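Local coordinates for glycosyl hydrolases family 31 family protein (Aspergillus niger, PDB 6DRU), which catalyses the release of alpha-xylose from the non-reducing terminal glucose of xyloglucan oligosaccharides, as a family 31 glycoside hydrolase, at residues F99-D104 / T109-E114; F139-T144 / V216-V221; I21-F24 / G28-V31. All coordinates share one frame; numbering follows the deposited sequence. Where two conformers were deposited one is given.

All three contacts lie in the beta-rich N-terminal part of the enzyme, away from its xylose pocket. From the N terminus, contact 3 comes first and closes a tight hairpin between strands 17-23 and 28-35. Contact 1 closes a second hairpin, 98-102 with 108-113, and contact 2 then spans a much longer loop to bring 139-144 against 216-221. They follow one another in series, without nesting or crossing. In space they converge: strand 216-222 runs beside 28-35 in one sheet, and F99 of contact 1 packs on that sheet. The four- and five-stranded sheets, joined at S142, thus lie together against one face of the eight-stranded sheet.

Contact 1: residues F99-D104 / T109-E114; sequences FYRVND and TLLTNE. With MAN (alpha-D-mannopyranose), chain I; MAN (alpha-D-mannopyranose), chain B.
Four backbone hydrogen bonds hold F99 and R101 to T109, L111 and T112 in an antiparallel hairpin. R101 and T109 form a hydrogen-bonded pair, R101 N to T109 O at 2.8 Å and T109 N to R101 O at 2.9 Å. Beyond Y100 the register slips by one: L111 N gives to F99 O (2.8 Å) and F99 N to T112 O (2.9 Å). L111 and T112 thus both face F99, a classic beta bulge. A side-chain bond near the turn, N103 ND2 to T109 OG1 at 3.2 Å, is tentative because the amide is placed uncertainly; S107 OG shares the same nitrogen. Among apolar contacts, L110 lays CD1 over one face of the Y100 ring, 4.0 Å from the centroid and displaced toward the rim. On the other face of the sheet L111 CD2 touches R101 CB at 3.8 Å. R101 lies alongside T109 and its NH2 bonds K185 O. The glycan clads the Y100 side: N113 ND2 gives to O3 of the chain I mannose at 3.1 Å, and C6 of that sugar lies at the edge of the Y100 ring. Strand 108-113 is outermost in its four-stranded sheet, with 81-85 beyond 98-102, but its end is joined to S142 of strand 135-142 through the N113 backbone, T112 OG1 and N113 OD1; F99 packs on F29, V31 and I220.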
loop_
_atom_site.group_PDB
_atom_site.type_symbol
_atom_site.label_atom_id
_atom_site.label_comp_id
_atom_site.label_asym_id
_atom_site.label_seq_id
_atom_site.Cartn_x
_atom_site.Cartn_y
_atom_site.Cartn_z
ATOM N N PHE A 99 -20.622 -9.924 27.576
ATOM C CA PHE A 99 -21.983 -9.417 27.686
ATOM C C PHE A 99 -22.925 -10.519 28.150
ATOM O O PHE A 99 -22.953 -11.608 27.566
ATOM C CB PHE A 99 -22.458 -8.842 26.349
ATOM C CG PHE A 99 -21.662 -7.658 25.885
ATOM C CD1 PHE A 99 -21.969 -6.382 26.334
ATOM C CD2 PHE A 99 -20.599 -7.819 25.014
ATOM C CE1 PHE A 99 -21.235 -5.289 25.913
ATOM C CE2 PHE A 99 -19.860 -6.732 24.591
ATOM C CZ PHE A 99 -20.179 -5.464 25.041
ATOM N N TYR A 100 -23.698 -10.227 29.194
ATOM C CA TYR A 100 -24.680 -11.147 29.742
ATOM C C TYR A 100 -26.068 -10.522 29.697
ATOM O O TYR A 100 -26.220 -9.298 29.653
ATOM C CB TYR A 100 -24.345 -11.529 31.191
ATOM C CG TYR A 100 -23.007 -12.208 31.376
ATOM C CD1 TYR A 100 -21.834 -11.467 31.449
ATOM C CD2 TYR A 100 -22.920 -13.590 31.494
ATOM C CE1 TYR A 100 -20.610 -12.085 31.625
ATOM C CE2 TYR A 100 -21.701 -14.216 31.671
ATOM C CZ TYR A 100 -20.549 -13.460 31.735
ATOM O OH TYR A 100 -19.333 -14.079 31.910
ATOM N N ARG A 101 -27.085 -11.380 29.706
ATOM C CA ARG A 101 -28.468 -10.959 29.876
ATOM C C ARG A 101 -29.002 -11.473 31.206
ATOM O O ARG A 101 -28.783 -12.633 31.567
ATOM C CB ARG A 101 -29.359 -11.465 28.737
ATOM C CG ARG A 101 -30.836 -11.513 29.115
ATOM C CD ARG A 101 -31.746 -11.691 27.915
ATOM N NE ARG A 101 -31.341 -12.809 27.068
ATOM C CZ ARG A 101 -31.462 -14.086 27.408
ATOM N NH1 ARG A 101 -31.970 -14.412 28.587
ATOM N NH2 ARG A 101 -31.069 -15.038 26.573
ATOM N N VAL A 102 -29.706 -10.607 31.928
ATOM C CA VAL A 102 -30.366 -10.988 33.170
ATOM C C VAL A 102 -31.741 -11.534 32.806
ATOM O O VAL A 102 -32.612 -10.791 32.345
ATOM C CB VAL A 102 -30.474 -9.805 34.139
ATOM C CG1 VAL A 102 -31.390 -10.154 35.300
ATOM C CG2 VAL A 102 -29.101 -9.408 34.640
ATOM N N ASN A 103 -31.935 -12.834 33.006
ATOM C CA ASN A 103 -33.195 -13.470 32.661
ATOM C C ASN A 103 -34.271 -13.121 33.689
ATOM O O ASN A 103 -34.006 -12.512 34.730
ATOM C CB ASN A 103 -33.024 -14.985 32.564
ATOM C CG ASN A 103 -31.845 -15.384 31.699
ATOM O OD1 ASN A 103 -31.669 -14.872 30.593
ATOM N ND2 ASN A 103 -31.028 -16.304 32.200
ATOM N N ASP A 104 -35.506 -13.523 33.384
ATOM C CA ASP A 104 -36.612 -13.246 34.292
ATOM C C ASP A 104 -36.480 -14.022 35.595
ATOM O O ASP A 104 -36.895 -13.531 36.651
ATOM C CB ASP A 104 -37.944 -13.564 33.612
ATOM C CG ASP A 104 -38.208 -12.686 32.403
ATOM O OD1 ASP A 104 -37.753 -11.521 32.400
ATOM O OD2 ASP A 104 -38.874 -13.157 31.455
ATOM N N THR A 109 -27.329 -15.170 31.394
ATOM C CA THR A 109 -26.952 -15.932 30.212
ATOM C C THR A 109 -25.912 -15.148 29.428
ATOM O O THR A 109 -26.113 -13.964 29.139
ATOM C CB THR A 109 -28.174 -16.220 29.329
ATOM O OG1 THR A 109 -29.000 -17.208 29.958
ATOM C CG2 THR A 109 -27.749 -16.717 27.954
ATOM N N LEU A 110 -24.806 -15.804 29.084
ATOM C CA LEU A 110 -23.760 -15.157 28.301
ATOM C C LEU A 110 -24.228 -15.001 26.859
ATOM O O LEU A 110 -24.416 -15.995 26.148
ATOM C CB LEU A 110 -22.465 -15.959 28.364
ATOM C CG LEU A 110 -21.382 -15.446 27.411
ATOM C CD1 LEU A 110 -20.852 -14.099 27.878
ATOM C CD2 LEU A 110 -20.252 -16.443 27.274
ATOM N N LEU A 111 -24.419 -13.754 26.426
ATOM C CA LEU A 111 -24.762 -13.494 25.032
ATOM C C LEU A 111 -23.561 -13.736 24.123
ATOM O O LEU A 111 -23.626 -14.540 23.185
ATOM C CB LEU A 111 -25.281 -12.063 24.883
ATOM C CG LEU A 111 -26.434 -11.690 25.814
ATOM C CD1 LEU A 111 -26.709 -10.208 25.729
ATOM C CD2 LEU A 111 -27.683 -12.485 25.472
ATOM N N THR A 112 -22.456 -13.043 24.390
ATOM C CA THR A 112 -21.198 -13.231 23.677
ATOM C C THR A 112 -20.118 -12.456 24.413
ATOM O O THR A 112 -20.403 -11.502 25.144
ATOM C CB THR A 112 -21.281 -12.760 22.219
ATOM O OG1 THR A 112 -20.007 -12.940 21.586
ATOM C CG2 THR A 112 -21.673 -11.290 22.153
ATOM N N ASN A 113 -18.875 -12.881 24.214
ATOM C CA ASN A 113 -17.710 -12.151 24.687
ATOM C C ASN A 113 -16.694 -12.063 23.558
ATOM O O ASN A 113 -16.877 -12.640 22.482
ATOM C CB ASN A 113 -17.098 -12.801 25.941
ATOM C CG ASN A 113 -16.825 -14.285 25.770
ATOM O OD1 ASN A 113 -16.710 -14.788 24.655
ATOM N ND2 ASN A 113 -16.720 -14.993 26.888
ATOM N N GLU A 114 -15.618 -11.320 23.802
ATOM C CA GLU A 114 -14.557 -11.215 22.810
ATOM C C GLU A 114 -13.821 -12.544 22.707
ATOM O O GLU A 114 -13.377 -13.100 23.717
ATOM C CB GLU A 114 -13.590 -10.089 23.170
ATOM C CG GLU A 114 -14.267 -8.744 23.406
ATOM C CD GLU A 114 -13.279 -7.598 23.531
ATOM O OE1 GLU A 114 -12.300 -7.733 24.296
ATOM O OE2 GLU A 114 -13.487 -6.558 22.866
HETATM C C1 MAN I . -18.375 -19.765 28.225
HETATM C C2 MAN I . -17.238 -19.143 27.439
HETATM C C3 MAN I . -16.259 -18.462 28.373
HETATM C C4 MAN I . -16.997 -17.576 29.350
HETATM C C5 MAN I . -18.075 -18.392 30.025
HETATM C C6 MAN I . -18.786 -17.559 31.071
HETATM O O2 MAN I . -17.736 -18.206 26.514
HETATM O O3 MAN I . -15.366 -17.684 27.613
HETATM O O4 MAN I . -16.094 -17.088 30.312
HETATM O O5 MAN I . -18.999 -18.812 29.052
HETATM O O6 MAN I . -19.586 -18.396 31.874
HETATM C C1 MAN B . -14.106 -18.341 27.429
HETATM C C2 MAN B . -13.054 -17.255 27.444
HETATM C C3 MAN B . -13.285 -16.316 26.278
HETATM C C4 MAN B . -13.424 -17.098 24.992
HETATM C C5 MAN B . -14.422 -18.222 25.172
HETATM C C6 MAN B . -14.496 -19.030 23.896
HETATM O O2 MAN B . -11.775 -17.838 27.339
HETATM O O3 MAN B . -12.199 -15.429 26.165
HETATM O O4 MAN B . -13.875 -16.240 23.972
HETATM O O5 MAN B . -14.012 -19.061 26.226
HETATM O O6 MAN B . -13.448 -19.973 23.885
#

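Contact 2: residues F139-T144 / V216-V221; sequences FSFSAT and VDYVIV
F139 spreads one face of its ring over V216, whose CG1 stands almost centrally above it, 3.7 Å from the ring centroid, in a CH-pi contact. The methyl is put there by the valine rotamer, with CG1 opposite the backbone N (chi1 -177°). The second methyl, CG2, meets the ring at F139 CE1, also at 3.7 Å, so both branches of V216 bear on the same phenylalanine. The two side chains come from opposite directions, each reaching across the gap between strands whose axes are 10.9 Å apart at their closest. Two residues further along each strand, F141 and Y218 form a T-shaped (edge-to-face) stack. F141 supplies the edge and Y218 the face, the planes standing at 81° with centroids 5.2 Å apart. F141 CZ lies above the tyrosine plane, displaced toward the rim, and CE2 approaches Y218 CZ at 3.7 Å, near the hydroxyl end of the ring. F139 and Y218 are joined more lightly, F139 CD2 to Y218 CE2 at 4.1 Å, which links the two pairs into one cluster. F189 extends it by meeting both F141 and Y218, and W191 borders F139 and V216. The strands point nearly the same way, 27° apart, yet belong to different sheets, 135-142 to a five-stranded one and 216-222 to an eight-stranded one. This is the face-to-face packing of a beta sandwich. No hydrogen bond crosses between the segments. All four touching residues are buried and meet through aromatic and aliphatic groups, consistent with cohesion here by dispersion and the exclusion of water, with the T-shaped pair adding a weak electrostatic term.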
loop_
_atom_site.group_PDB
_atom_site.type_symbol
_atom_site.label_atom_id
_atom_site.label_comp_id
_atom_site.label_asym_id
_atom_site.label_seq_id
_atom_site.Cartn_x
_atom_site.Cartn_y
_atom_site.Cartn_z
ATOM N N PHE A 139 -12.487 -7.672 14.280
ATOM C CA PHE A 139 -13.027 -7.867 15.619
ATOM C C PHE A 139 -13.716 -9.221 15.697
ATOM O O PHE A 139 -14.564 -9.541 14.857
ATOM C CB PHE A 139 -13.996 -6.742 15.989
ATOM C CG PHE A 139 -13.321 -5.535 16.581
ATOM C CD1 PHE A 139 -12.182 -5.002 15.998
ATOM C CD2 PHE A 139 -13.827 -4.935 17.723
ATOM C CE1 PHE A 139 -11.558 -3.894 16.543
ATOM C CE2 PHE A 139 -13.209 -3.825 18.271
ATOM C CZ PHE A 139 -12.072 -3.305 17.682
ATOM N N SER A 140 -13.349 -10.011 16.703
ATOM C CA SER A 140 -13.806 -11.386 16.840
ATOM C C SER A 140 -14.601 -11.564 18.126
ATOM O O SER A 140 -14.199 -11.082 19.191
ATOM C CB SER A 140 -12.622 -12.354 16.822
ATOM O OG SER A 140 -11.889 -12.233 15.614
ATOM N N PHE A 141 -15.726 -12.268 18.022
ATOM C CA PHE A 141 -16.585 -12.564 19.157
ATOM C C PHE A 141 -16.862 -14.060 19.196
ATOM O O PHE A 141 -16.899 -14.727 18.158
ATOM C CB PHE A 141 -17.909 -11.787 19.079
ATOM C CG PHE A 141 -17.739 -10.312 18.833
ATOM C CD1 PHE A 141 -17.696 -9.810 17.541
ATOM C CD2 PHE A 141 -17.628 -9.426 19.894
ATOM C CE1 PHE A 141 -17.542 -8.453 17.312
ATOM C CE2 PHE A 141 -17.473 -8.069 19.670
ATOM C CZ PHE A 141 -17.430 -7.582 18.379
ATOM N N SER A 142 -17.057 -14.585 20.402
ATOM C CA SER A 142 -17.283 -16.014 20.560
ATOM C C SER A 142 -18.663 -16.409 20.043
ATOM O O SER A 142 -19.591 -15.597 19.988
ATOM C CB SER A 142 -17.145 -16.421 22.026
ATOM O OG SER A 142 -18.138 -15.799 22.825
ATOM N N ALA A 143 -18.783 -17.676 19.651
ATOM C CA ALA A 143 -20.045 -18.230 19.185
ATOM C C ALA A 143 -20.112 -19.701 19.572
ATOM O O ALA A 143 -19.089 -20.354 19.796
ATOM C CB ALA A 143 -20.211 -18.062 17.670
ATOM N N THR A 144 -21.335 -20.218 19.646
ATOM C CA THR A 144 -21.546 -21.619 19.968
ATOM C C THR A 144 -22.017 -22.376 18.730
ATOM O O THR A 144 -22.617 -21.784 17.828
ATOM C CB THR A 144 -22.581 -21.782 21.087
ATOM O OG1 THR A 144 -23.749 -21.013 20.774
ATOM C CG2 THR A 144 -22.007 -21.313 22.415
ATOM N N VAL A 216 -13.726 1.885 15.110
ATOM C CA VAL A 216 -14.622 0.735 15.149
ATOM C C VAL A 216 -15.796 1.074 16.055
ATOM O O VAL A 216 -15.621 1.705 17.105
ATOM C CB VAL A 216 -13.885 -0.529 15.635
ATOM C CG1 VAL A 216 -14.809 -1.732 15.602
ATOM C CG2 VAL A 216 -12.658 -0.783 14.780
ATOM N N ASP A 217 -16.997 0.658 15.653
ATOM C CA ASP A 217 -18.217 1.052 16.351
ATOM C C ASP A 217 -19.260 -0.043 16.184
ATOM O O ASP A 217 -19.618 -0.391 15.054
ATOM C CB ASP A 217 -18.736 2.389 15.808
ATOM C CG ASP A 217 -19.921 2.930 16.590
ATOM O OD1 ASP A 217 -20.281 2.342 17.632
ATOM O OD2 ASP A 217 -20.490 3.958 16.163
ATOM N N TYR A 218 -19.747 -0.584 17.302
ATOM C CA TYR A 218 -20.828 -1.558 17.251
ATOM C C TYR A 218 -21.728 -1.390 18.467
ATOM O O TYR A 218 -21.343 -0.794 19.476
ATOM C CB TYR A 218 -20.299 -2.999 17.155
ATOM C CG TYR A 218 -19.522 -3.505 18.354
ATOM C CD1 TYR A 218 -20.176 -4.066 19.446
ATOM C CD2 TYR A 218 -18.135 -3.459 18.378
ATOM C CE1 TYR A 218 -19.471 -4.544 20.536
ATOM C CE2 TYR A 218 -17.421 -3.937 19.464
ATOM C CZ TYR A 218 -18.095 -4.479 20.539
ATOM O OH TYR A 218 -17.391 -4.954 21.622
ATOM N N VAL A 219 -22.944 -1.926 18.348
ATOM C CA VAL A 219 -23.962 -1.860 19.390
ATOM C C VAL A 219 -24.534 -3.257 19.587
ATOM O O VAL A 219 -24.816 -3.963 18.613
ATOM C CB VAL A 219 -25.089 -0.864 19.033
ATOM C CG1 VAL A 219 -26.137 -0.823 20.133
ATOM C CG2 VAL A 219 -24.525 0.525 18.789
ATOM N N ILE A 220 -24.695 -3.661 20.847
ATOM C CA ILE A 220 -25.290 -4.948 21.194
ATOM C C ILE A 220 -26.471 -4.694 22.122
ATOM O O ILE A 220 -26.360 -3.924 23.083
ATOM C CB ILE A 220 -24.262 -5.901 21.834
ATOM C CG1 ILE A 220 -24.912 -7.242 22.183
ATOM C CG2 ILE A 220 -23.613 -5.274 23.061
ATOM C CD1 ILE A 220 -23.926 -8.295 22.636
ATOM N N VAL A 221 -27.602 -5.330 21.824
ATOM C CA VAL A 221 -28.827 -5.171 22.598
ATOM C C VAL A 221 -29.377 -6.553 22.921
ATOM O O VAL A 221 -29.378 -7.446 22.067
ATOM C CB VAL A 221 -29.869 -4.317 21.844
ATOM C CG1 VAL A 221 -30.144 -4.894 20.462
ATOM C CG2 VAL A 221 -31.152 -4.205 22.650
#

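Contact 3: residues I21-F24 / G28-V31; sequences IQPF and GFRV
Strands 17-23 and 28-35 run antiparallel, their segment axes 4.5 Å apart at closest approach and their directions at 152°. Q22 and R30 form the hydrogen-bonded pair: R30 N reaches Q22 O at 2.7 Å, and Q22 N reaches R30 O at 2.8 Å. Next to the turn F24 N gives to G28 O at 2.9 Å. Among the side chains, R30 runs extended alongside F24 and sets CD over one face of the phenyl ring, 4.1 Å from the centroid; guanidinium and ring planes are 59° apart. R30 NH2 makes a salt bridge to D217, while Q22 NE2 bonds S63 O and Q22 OE1 bonds R32 NH2. On the other face I21 CG2 meets V31 CG2 at 3.8 Å, the two lying side by side, and F29 brings CD1 to P23 CA at 3.6 Å. The hairpin lies inside the eight-stranded sheet, between strands 10-14 and 216-222. Its I21 and F29 side packs on I81 and L83 of strand 81-85, whereas loop residues I47, D49 and P51 border the F24 and R30 side.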
loop_
_atom_site.group_PDB
_atom_site.type_symbol
_atom_site.label_atom_id
_atom_site.label_comp_id
_atom_site.label_asym_id
_atom_site.label_seq_id
_atom_site.Cartn_x
_atom_site.Cartn_y
_atom_site.Cartn_z
ATOM N N ILE A 21 -17.107 2.225 26.175
ATOM C CA ILE A 21 -18.345 1.461 26.274
ATOM C C ILE A 21 -19.369 2.323 27.001
ATOM O O ILE A 21 -19.119 2.782 28.123
ATOM C CB ILE A 21 -18.133 0.129 27.006
ATOM C CG1 ILE A 21 -16.901 -0.592 26.459
ATOM C CG2 ILE A 21 -19.365 -0.752 26.872
ATOM C CD1 ILE A 21 -15.919 -1.006 27.534
ATOM N N GLN A 22 -20.519 2.542 26.368
ATOM C CA GLN A 22 -21.570 3.360 26.951
ATOM C C GLN A 22 -22.900 2.620 26.914
ATOM O O GLN A 22 -23.185 1.898 25.950
ATOM C CB GLN A 22 -21.719 4.691 26.199
ATOM C CG GLN A 22 -20.417 5.423 25.950
ATOM C CD GLN A 22 -20.582 6.570 24.974
ATOM O OE1 GLN A 22 -20.835 6.359 23.788
ATOM N NE2 GLN A 22 -20.445 7.793 25.471
ATOM N N PRO A 23 -23.731 2.776 27.942
ATOM C CA PRO A 23 -25.116 2.309 27.832
ATOM C C PRO A 23 -25.834 3.092 26.745
ATOM O O PRO A 23 -25.680 4.309 26.627
ATOM C CB PRO A 23 -25.700 2.591 29.221
ATOM C CG PRO A 23 -24.829 3.669 29.785
ATOM C CD PRO A 23 -23.457 3.403 29.245
ATOM N N PHE A 24 -26.613 2.379 25.934
ATOM C CA PHE A 24 -27.218 2.969 24.745
ATOM C C PHE A 24 -28.603 2.369 24.550
ATOM O O PHE A 24 -28.729 1.197 24.186
ATOM C CB PHE A 24 -26.339 2.736 23.517
ATOM C CG PHE A 24 -26.373 3.858 22.529
ATOM C CD1 PHE A 24 -25.630 5.004 22.743
ATOM C CD2 PHE A 24 -27.147 3.770 21.386
ATOM C CE1 PHE A 24 -25.659 6.044 21.836
ATOM C CE2 PHE A 24 -27.181 4.804 20.473
ATOM C CZ PHE A 24 -26.436 5.945 20.699
ATOM N N GLY A 28 -29.095 -2.009 26.048
ATOM C CA GLY A 28 -28.087 -1.938 25.008
ATOM C C GLY A 28 -26.808 -1.286 25.487
ATOM O O GLY A 28 -26.810 -0.440 26.384
ATOM N N PHE A 29 -25.702 -1.705 24.874
ATOM C CA PHE A 29 -24.397 -1.090 25.065
ATOM C C PHE A 29 -23.823 -0.698 23.712
ATOM O O PHE A 29 -24.014 -1.408 22.718
ATOM C CB PHE A 29 -23.425 -2.029 25.787
ATOM C CG PHE A 29 -23.581 -2.029 27.280
ATOM C CD1 PHE A 29 -23.402 -0.865 28.007
ATOM C CD2 PHE A 29 -23.899 -3.195 27.958
ATOM C CE1 PHE A 29 -23.544 -0.859 29.383
ATOM C CE2 PHE A 29 -24.041 -3.197 29.333
ATOM C CZ PHE A 29 -23.862 -2.027 30.046
ATOM N N ARG A 30 -23.132 0.437 23.673
ATOM C CA ARG A 30 -22.421 0.889 22.485
ATOM C C ARG A 30 -20.926 0.872 22.764
ATOM O O ARG A 30 -20.470 1.442 23.760
ATOM C CB ARG A 30 -22.865 2.293 22.071
ATOM C CG ARG A 30 -22.199 2.778 20.797
ATOM C CD ARG A 30 -22.550 4.221 20.491
ATOM N NE ARG A 30 -22.147 4.587 19.137
ATOM C CZ ARG A 30 -22.177 5.825 18.657
ATOM N NH1 ARG A 30 -22.586 6.827 19.424
ATOM N NH2 ARG A 30 -21.792 6.062 17.410
ATOM N N VAL A 31 -20.167 0.219 21.887
ATOM C CA VAL A 31 -18.729 0.047 22.057
ATOM C C VAL A 31 -18.016 0.715 20.891
ATOM O O VAL A 31 -18.364 0.482 19.727
ATOM C CB VAL A 31 -18.342 -1.439 22.155
ATOM C CG1 VAL A 31 -16.832 -1.593 22.218
ATOM C CG2 VAL A 31 -18.990 -2.072 23.371
HETATM O O HOH W 1 -22.683 7.461 21.832
#